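Side-chain contacts in natterin-like protein (Lethenteron camtschaticum, PDB 6IUL), which acts as a pore-forming cytotoxin of lamprey immunity, in which a jacalin-like lectin domain, probably glycan-binding, is joined to an aerolysin-type pore-forming region: residues A[65-68]-A[72-75]; A[74-79]-A[97-102]; A[103-106]-A[110-113]. One frame throughout, in Å; residues are numbered along the deposited sequence.

Interaction 1 (A[65-68]-A[72-75]); sequences KEFE and GEFI
Phe67 and Glu73 reach toward each other from opposite directions, and the contact between residues 65-68 and 72-75 is almost wholly theirs, burying just 68 Å² in all. The van der Waals part is a ring edge: CZ of Phe67 lies 4.1 Å from OE2 of Glu73, with the carboxylate oxygen near the plane of the ring and the two flat groups inclined at 49°. Both side chains leave the backbone with CG trans to N (chi1 -175° for Phe67), and Glu73 stays extended beyond CG, which carries its carboxylate across to the rim of the phenyl. An oxygen near the plane meets the C-H edge, where the weakly positive hydrogens probably suit it better than the pi cloud would. Phe67 is further enclosed by edge-to-face (T-shaped) packing with Phe69 and Phe94.

This neighbourhood is a corner of the jacalin-like beta-prism. Strand 65-68 is an outermost strand of one four-stranded antiparallel sheet, paired to strand 30-37 through backbone bonds of Phe67 with Leu33, and residues 72-75 lead into strand 75-82 of the next sheet.

The polar part centres on the buried Glu73 carboxylate, each of whose oxygens has partners beyond the two segments. OE2 is hydrogen-bonded to Thr96 OG1, while OE1 takes a salt bridge from Arg100 and a hydrogen bond from the backbone N of Glu70. These partners limit rotation of the carboxylate, and the arginine would be expected to stabilise its negative charge. Across the contact, OE1 of Glu73 comes to 4.4 Å from the backbone O of Glu68, two acceptors that do not bond each other; that carbonyl takes a weak hydrogen bond from Arg100. The Glu68 side chain starts away from Glu73, and its OE1 is bonded to Gln31 NE2.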
loop_
_atom_site.group_PDB
_atom_site.type_symbol
_atom_site.label_atom_id
_atom_site.label_comp_id
_atom_site.label_asym_id
_atom_site.label_seq_id
_atom_site.Cartn_x
_atom_site.Cartn_y
_atom_site.Cartn_z
ATOM N N LYS A 65 18.234 -28.027 -22.195
ATOM C CA LYS A 65 18.574 -26.946 -21.276
ATOM C C LYS A 65 17.358 -26.089 -21.091
ATOM O O LYS A 65 16.589 -25.836 -22.043
ATOM C CB LYS A 65 19.723 -26.096 -21.818
ATOM C CG LYS A 65 21.086 -26.794 -21.864
ATOM C CD LYS A 65 21.316 -27.720 -20.658
ATOM C CE LYS A 65 22.681 -28.397 -20.678
ATOM N NZ LYS A 65 23.489 -27.777 -19.603
ATOM N N GLU A 66 17.173 -25.597 -19.873
ATOM C CA GLU A 66 15.971 -24.888 -19.541
ATOM C C GLU A 66 16.247 -23.505 -18.970
ATOM O O GLU A 66 17.356 -23.224 -18.557
ATOM C CB GLU A 66 15.113 -25.708 -18.578
ATOM C CG GLU A 66 15.771 -26.138 -17.307
ATOM C CD GLU A 66 14.807 -26.913 -16.391
ATOM O OE1 GLU A 66 14.155 -27.860 -16.883
ATOM O OE2 GLU A 66 14.726 -26.590 -15.179
ATOM N N PHE A 67 15.204 -22.673 -18.947
ATOM C CA PHE A 67 15.236 -21.350 -18.413
ATOM C C PHE A 67 13.882 -21.066 -17.789
ATOM O O PHE A 67 12.830 -21.234 -18.452
ATOM C CB PHE A 67 15.492 -20.313 -19.521
ATOM C CG PHE A 67 15.656 -18.896 -18.993
ATOM C CD1 PHE A 67 14.544 -18.096 -18.768
ATOM C CD2 PHE A 67 16.922 -18.400 -18.662
ATOM C CE1 PHE A 67 14.676 -16.800 -18.273
ATOM C CE2 PHE A 67 17.069 -17.110 -18.161
ATOM C CZ PHE A 67 15.950 -16.301 -17.975
ATOM N N GLU A 68 13.891 -20.627 -16.542
ATOM C CA GLU A 68 12.656 -20.243 -15.855
ATOM C C GLU A 68 12.676 -18.769 -15.520
ATOM O O GLU A 68 13.643 -18.280 -14.944
ATOM C CB GLU A 68 12.475 -21.048 -14.576
ATOM C CG GLU A 68 11.113 -20.753 -13.948
ATOM C CD GLU A 68 10.668 -21.782 -12.915
ATOM O OE1 GLU A 68 9.456 -21.865 -12.615
ATOM O OE2 GLU A 68 11.537 -22.474 -12.388
ATOM N N GLY A 72 7.884 -10.930 -12.734
ATOM C CA GLY A 72 8.205 -9.593 -13.206
ATOM C C GLY A 72 9.304 -9.508 -14.255
ATOM O O GLY A 72 9.590 -8.435 -14.765
ATOM N N GLU A 73 9.908 -10.637 -14.590
ATOM C CA GLU A 73 10.992 -10.666 -15.601
ATOM C C GLU A 73 10.416 -10.861 -16.985
ATOM O O GLU A 73 9.659 -11.799 -17.204
ATOM C CB GLU A 73 11.964 -11.799 -15.298
ATOM C CG GLU A 73 13.214 -11.777 -16.153
ATOM C CD GLU A 73 14.201 -12.884 -15.803
ATOM O OE1 GLU A 73 13.752 -13.907 -15.235
ATOM O OE2 GLU A 73 15.415 -12.723 -16.133
ATOM N N PHE A 74 10.771 -9.981 -17.925
ATOM C CA PHE A 74 10.301 -10.129 -19.285
ATOM C C PHE A 74 11.447 -10.200 -20.279
ATOM O O PHE A 74 12.593 -10.138 -19.890
ATOM C CB PHE A 74 9.301 -9.018 -19.655
ATOM C CG PHE A 74 9.838 -7.638 -19.547
ATOM C CD1 PHE A 74 9.793 -6.942 -18.334
ATOM C CD2 PHE A 74 10.361 -6.989 -20.671
ATOM C CE1 PHE A 74 10.296 -5.644 -18.247
ATOM C CE2 PHE A 74 10.842 -5.671 -20.606
ATOM C CZ PHE A 74 10.824 -4.993 -19.376
ATOM N N ILE A 75 11.127 -10.320 -21.569
ATOM C CA ILE A 75 12.158 -10.455 -22.605
ATOM C C ILE A 75 12.473 -9.127 -23.240
ATOM O O ILE A 75 11.581 -8.413 -23.682
ATOM C CB ILE A 75 11.736 -11.484 -23.667
ATOM C CG1 ILE A 75 11.678 -12.873 -23.054
ATOM C CG2 ILE A 75 12.726 -11.488 -24.804
ATOM C CD1 ILE A 75 11.127 -13.946 -23.982
#

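Interaction 2 (A[74-79]-A[97-102]); sequences FIKSLS and SRSREF
Phe74 and Ser97 join the backbones of residues 74-79 and 97-102 where the chain enters strand 75-82 and where strand 89-96 gives way to the loop before strand 101-105. The closest CA atoms are those of Lys76 and Ser97, 5.3 Å apart, and a backbone hydrogen bond runs from Ser97 N to Phe74 O at 2.7 Å. Beside it the chain turns a corner at Lys76, which with Ser77 faces Ile95 in a classic beta bulge.

The Ser97 side chain returns the grip. Its OG sits between its own backbone N and carbonyl carbon (chi1 56°) and accepts a nearly straight hydrogen bond from Phe74 N, 3.0 Å long. The same residue lays its CB over the centre of one face of the Phe74 ring, 3.5 Å from the centroid, as a CH-pi contact. Lys76 adds a looser border: its CB is 4.2 Å from Ser97 N, and its chain bends at chi3 to bring NZ to 4.1 Å from Ser99 OG. In the assembly Phe74 also packs on Lys192 of the second subunit, and Lys76 NZ makes a long, weak ion pair with Glu170 of that subunit.

One small serine therefore engages Phe74 through backbone N, hydroxyl and CB together. The two hydrogen bonds satisfy both Phe74 backbone polar groups, while the CB, whose hydrogens are probably made slightly more positive by the attached oxygen, suits the electron-rich ring face.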
loop_
_atom_site.group_PDB
_atom_site.type_symbol
_atom_site.label_atom_id
_atom_site.label_comp_id
_atom_site.label_asym_id
_atom_site.label_seq_id
_atom_site.Cartn_x
_atom_site.Cartn_y
_atom_site.Cartn_z
ATOM N N PHE A 74 10.771 -9.981 -17.925
ATOM C CA PHE A 74 10.301 -10.129 -19.285
ATOM C C PHE A 74 11.447 -10.200 -20.279
ATOM O O PHE A 74 12.593 -10.138 -19.890
ATOM C CB PHE A 74 9.301 -9.018 -19.655
ATOM C CG PHE A 74 9.838 -7.638 -19.547
ATOM C CD1 PHE A 74 9.793 -6.942 -18.334
ATOM C CD2 PHE A 74 10.361 -6.989 -20.671
ATOM C CE1 PHE A 74 10.296 -5.644 -18.247
ATOM C CE2 PHE A 74 10.842 -5.671 -20.606
ATOM C CZ PHE A 74 10.824 -4.993 -19.376
ATOM N N ILE A 75 11.127 -10.320 -21.569
ATOM C CA ILE A 75 12.158 -10.455 -22.605
ATOM C C ILE A 75 12.473 -9.127 -23.240
ATOM O O ILE A 75 11.581 -8.413 -23.682
ATOM C CB ILE A 75 11.736 -11.484 -23.667
ATOM C CG1 ILE A 75 11.678 -12.873 -23.054
ATOM C CG2 ILE A 75 12.726 -11.488 -24.804
ATOM C CD1 ILE A 75 11.127 -13.946 -23.982
ATOM N N LYS A 76 13.757 -8.768 -23.239
ATOM C CA LYS A 76 14.224 -7.523 -23.809
ATOM C C LYS A 76 14.596 -7.662 -25.289
ATOM O O LYS A 76 14.447 -6.737 -26.108
ATOM C CB LYS A 76 15.413 -7.030 -22.963
ATOM C CG LYS A 76 16.294 -5.990 -23.598
ATOM C CD LYS A 76 17.310 -5.495 -22.562
ATOM C CE LYS A 76 18.378 -6.534 -22.314
ATOM N NZ LYS A 76 19.505 -5.951 -21.572
ATOM N N SER A 77 15.124 -8.813 -25.643
ATOM C CA SER A 77 15.510 -9.075 -27.042
ATOM C C SER A 77 15.465 -10.571 -27.301
ATOM O O SER A 77 15.649 -11.367 -26.412
ATOM C CB SER A 77 16.908 -8.519 -27.342
ATOM O OG SER A 77 17.896 -9.194 -26.592
ATOM N N LEU A 78 15.199 -10.924 -28.535
ATOM C CA LEU A 78 15.138 -12.293 -28.988
ATOM C C LEU A 78 15.699 -12.383 -30.399
ATOM O O LEU A 78 15.383 -11.563 -31.231
ATOM C CB LEU A 78 13.690 -12.745 -29.012
ATOM C CG LEU A 78 13.428 -14.115 -29.699
ATOM C CD1 LEU A 78 13.787 -15.223 -28.759
ATOM C CD2 LEU A 78 11.972 -14.262 -30.090
ATOM N N SER A 79 16.505 -13.392 -30.656
ATOM C CA SER A 79 16.967 -13.710 -31.992
ATOM C C SER A 79 16.722 -15.158 -32.303
ATOM O O SER A 79 16.860 -16.018 -31.451
ATOM C CB SER A 79 18.464 -13.451 -32.095
ATOM O OG SER A 79 18.689 -12.057 -32.094
ATOM N N SER A 97 14.880 -8.794 -19.193
ATOM C CA SER A 97 14.896 -7.466 -18.592
ATOM C C SER A 97 15.848 -7.387 -17.416
ATOM O O SER A 97 16.230 -6.287 -17.037
ATOM C CB SER A 97 13.467 -7.074 -18.137
ATOM O OG SER A 97 12.964 -8.038 -17.259
ATOM N N ARG A 98 16.225 -8.540 -16.838
ATOM C CA ARG A 98 17.221 -8.587 -15.767
ATOM C C ARG A 98 18.566 -9.039 -16.294
ATOM O O ARG A 98 19.363 -9.571 -15.569
ATOM C CB ARG A 98 16.784 -9.534 -14.679
ATOM C CG ARG A 98 15.336 -9.391 -14.287
ATOM C CD ARG A 98 15.202 -9.069 -12.844
ATOM N NE ARG A 98 13.825 -8.629 -12.583
ATOM C CZ ARG A 98 12.896 -9.311 -11.932
ATOM N NH1 ARG A 98 13.142 -10.501 -11.418
ATOM N NH2 ARG A 98 11.728 -8.760 -11.751
ATOM N N SER A 99 18.800 -8.834 -17.579
ATOM C CA SER A 99 20.070 -9.183 -18.218
ATOM C C SER A 99 20.476 -10.653 -18.152
ATOM O O SER A 99 21.604 -10.969 -18.459
ATOM C CB SER A 99 21.210 -8.259 -17.709
ATOM O OG SER A 99 20.805 -6.902 -17.850
ATOM N N ARG A 100 19.569 -11.555 -17.798
ATOM C CA ARG A 100 19.880 -12.985 -17.903
ATOM C C ARG A 100 19.702 -13.468 -19.344
ATOM O O ARG A 100 18.810 -13.006 -20.083
ATOM C CB ARG A 100 19.011 -13.787 -16.981
ATOM C CG ARG A 100 19.182 -13.429 -15.506
ATOM C CD ARG A 100 18.049 -14.004 -14.705
ATOM N NE ARG A 100 18.077 -15.436 -14.727
ATOM C CZ ARG A 100 17.021 -16.246 -14.624
ATOM N NH1 ARG A 100 15.784 -15.787 -14.567
ATOM N NH2 ARG A 100 17.226 -17.555 -14.632
ATOM N N GLU A 101 20.536 -14.410 -19.736
ATOM C CA GLU A 101 20.643 -14.823 -21.121
ATOM C C GLU A 101 20.350 -16.318 -21.282
ATOM O O GLU A 101 20.704 -17.132 -20.426
ATOM C CB GLU A 101 22.021 -14.512 -21.654
ATOM C CG GLU A 101 22.162 -14.796 -23.155
ATOM C CD GLU A 101 23.585 -14.541 -23.747
ATOM O OE1 GLU A 101 24.114 -15.462 -24.449
ATOM O OE2 GLU A 101 24.149 -13.412 -23.568
ATOM N N PHE A 102 19.653 -16.670 -22.366
ATOM C CA PHE A 102 19.415 -18.062 -22.690
ATOM C C PHE A 102 19.751 -18.284 -24.157
ATOM O O PHE A 102 19.284 -17.502 -25.019
ATOM C CB PHE A 102 17.948 -18.459 -22.438
ATOM C CG PHE A 102 17.653 -19.893 -22.815
ATOM C CD1 PHE A 102 18.113 -20.970 -22.006
ATOM C CD2 PHE A 102 17.001 -20.181 -23.990
ATOM C CE1 PHE A 102 17.840 -22.276 -22.354
ATOM C CE2 PHE A 102 16.757 -21.503 -24.373
ATOM C CZ PHE A 102 17.151 -22.540 -23.564
#

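Interaction 3 (A[103-106]-A[110-113]); sequences FAKM and GLKT
Met106 and Gly110 mark the nearest backbone approach of residues 103-106 and 110-113, their CA atoms 7.5 Å apart, and no hydrogen bond spans the two segments. Side chains close the gap instead, with Leu111 as the common partner of three residues and 186 Å² buried in total.

The two methyls of Leu111 divide the work. CD1 comes to the edge of the Phe103 ring, near its plane, 3.8 Å from CZ, the two side chains arriving from opposite directions. The same methyl touches the aliphatic shaft of Lys105, 4.1 Å from CD, where the lysine chain passes obliquely across the leucine. CD2 takes the other partner, the terminal methyl of Met106, at 3.7 Å from CE; here the side chains slide past each other in opposite senses. Met106 is straight through chi2 but bends at chi3 (-46°), turning CE toward Leu111, where it also lies 4.2 Å from Gly110 O. Leu111 itself goes on to pack on Ala91 of the neighbouring strand 89-96, and Phe103 has a cation-pi partner in Lys93. Most of the touching residues are exposed, leaving Met106 as the buried member of this apolar patch at the surface.

The loop that carries Leu111 leaves edge strand 101-105 and leads to strand 114-117 on the far edge of the same four-stranded antiparallel sheet, bypassing the two central strands 89-96 and 75-82. Such a connection, with strand order 3-2-1-4, is the Greek key of the beta-prism sheets in jacalin-like lectin domains.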
loop_
_atom_site.group_PDB
_atom_site.type_symbol
_atom_site.label_atom_id
_atom_site.label_comp_id
_atom_site.label_asym_id
_atom_site.label_seq_id
_atom_site.Cartn_x
_atom_site.Cartn_y
_atom_site.Cartn_z
ATOM N N PHE A 103 20.544 -19.322 -24.439
ATOM C CA PHE A 103 21.055 -19.531 -25.792
ATOM C C PHE A 103 21.134 -21.013 -26.079
ATOM O O PHE A 103 21.870 -21.721 -25.416
ATOM C CB PHE A 103 22.463 -18.927 -25.926
ATOM C CG PHE A 103 22.985 -18.855 -27.363
ATOM C CD1 PHE A 103 22.123 -18.876 -28.462
ATOM C CD2 PHE A 103 24.337 -18.703 -27.610
ATOM C CE1 PHE A 103 22.600 -18.800 -29.738
ATOM C CE2 PHE A 103 24.836 -18.592 -28.909
ATOM C CZ PHE A 103 23.969 -18.635 -29.973
ATOM N N ALA A 104 20.334 -21.483 -27.025
ATOM C CA ALA A 104 20.353 -22.875 -27.389
ATOM C C ALA A 104 20.486 -22.995 -28.918
ATOM O O ALA A 104 19.688 -22.415 -29.657
ATOM C CB ALA A 104 19.085 -23.543 -26.887
ATOM N N LYS A 105 21.490 -23.739 -29.367
ATOM C CA LYS A 105 21.806 -23.858 -30.786
ATOM C C LYS A 105 22.251 -25.278 -31.202
ATOM O O LYS A 105 22.787 -26.040 -30.388
ATOM C CB LYS A 105 22.920 -22.860 -31.142
ATOM C CG LYS A 105 24.216 -23.132 -30.417
ATOM C CD LYS A 105 25.387 -22.307 -30.903
ATOM C CE LYS A 105 26.528 -22.435 -29.878
ATOM N NZ LYS A 105 27.859 -22.287 -30.506
ATOM N N MET A 106 21.952 -25.633 -32.454
ATOM C CA MET A 106 22.698 -26.643 -33.216
ATOM C C MET A 106 24.195 -26.839 -32.991
ATOM O O MET A 106 24.977 -25.970 -33.282
ATOM C CB MET A 106 22.885 -26.186 -34.656
ATOM C CG MET A 106 21.690 -26.247 -35.503
ATOM S SD MET A 106 22.163 -25.724 -37.164
ATOM C CE MET A 106 23.142 -24.262 -37.037
ATOM N N GLY A 110 27.168 -24.303 -38.358
ATOM C CA GLY A 110 27.506 -23.007 -37.727
ATOM C C GLY A 110 26.500 -21.927 -38.095
ATOM O O GLY A 110 25.875 -21.936 -39.162
ATOM N N LEU A 111 26.385 -20.939 -37.230
ATOM C CA LEU A 111 25.249 -19.955 -37.356
ATOM C C LEU A 111 25.514 -18.865 -38.377
ATOM O O LEU A 111 26.547 -18.246 -38.331
ATOM C CB LEU A 111 24.910 -19.302 -36.004
ATOM C CG LEU A 111 24.387 -20.290 -34.941
ATOM C CD1 LEU A 111 24.214 -19.524 -33.652
ATOM C CD2 LEU A 111 23.118 -20.996 -35.366
ATOM N N LYS A 112 24.567 -18.602 -39.263
ATOM C CA LYS A 112 24.755 -17.559 -40.271
ATOM C C LYS A 112 24.033 -16.234 -40.182
ATOM O O LYS A 112 24.579 -15.250 -39.716
ATOM C CB LYS A 112 24.502 -18.135 -41.669
ATOM C CG LYS A 112 25.695 -18.972 -42.144
ATOM C CD LYS A 112 25.762 -19.183 -43.655
ATOM C CE LYS A 112 27.178 -19.588 -44.046
ATOM N NZ LYS A 112 27.383 -19.622 -45.517
ATOM N N THR A 113 22.802 -16.158 -40.619
ATOM C CA THR A 113 22.058 -14.905 -40.478
ATOM C C THR A 113 21.155 -14.918 -39.212
ATOM O O THR A 113 20.334 -15.792 -39.028
ATOM C CB THR A 113 21.190 -14.642 -41.707
ATOM O OG1 THR A 113 21.980 -14.837 -42.892
ATOM C CG2 THR A 113 20.676 -13.184 -41.709
#

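In the fold
All three contacts lie in the jacalin-like lectin domain. Interaction 1 is buried, interaction 2 partly buried at the interface with the second subunit, and interaction 3 is on the surface, its centre about 17 Å from that of interaction 2. Interactions 1 and 2 share Phe74 and Ile75 and are linked by the salt bridge from Arg100 to Glu73. The second segment of interaction 2 runs into strand 101-105, which interaction 3 takes up; the touching residues of interaction 2 lie before it. Chemistry follows place: a buried carboxylate at the edge of one phenyl ring, then one backbone and one backbone-to-hydroxyl hydrogen bond with a CH-pi contact, and lastly mainly apolar touching of aliphatic groups and a ring edge.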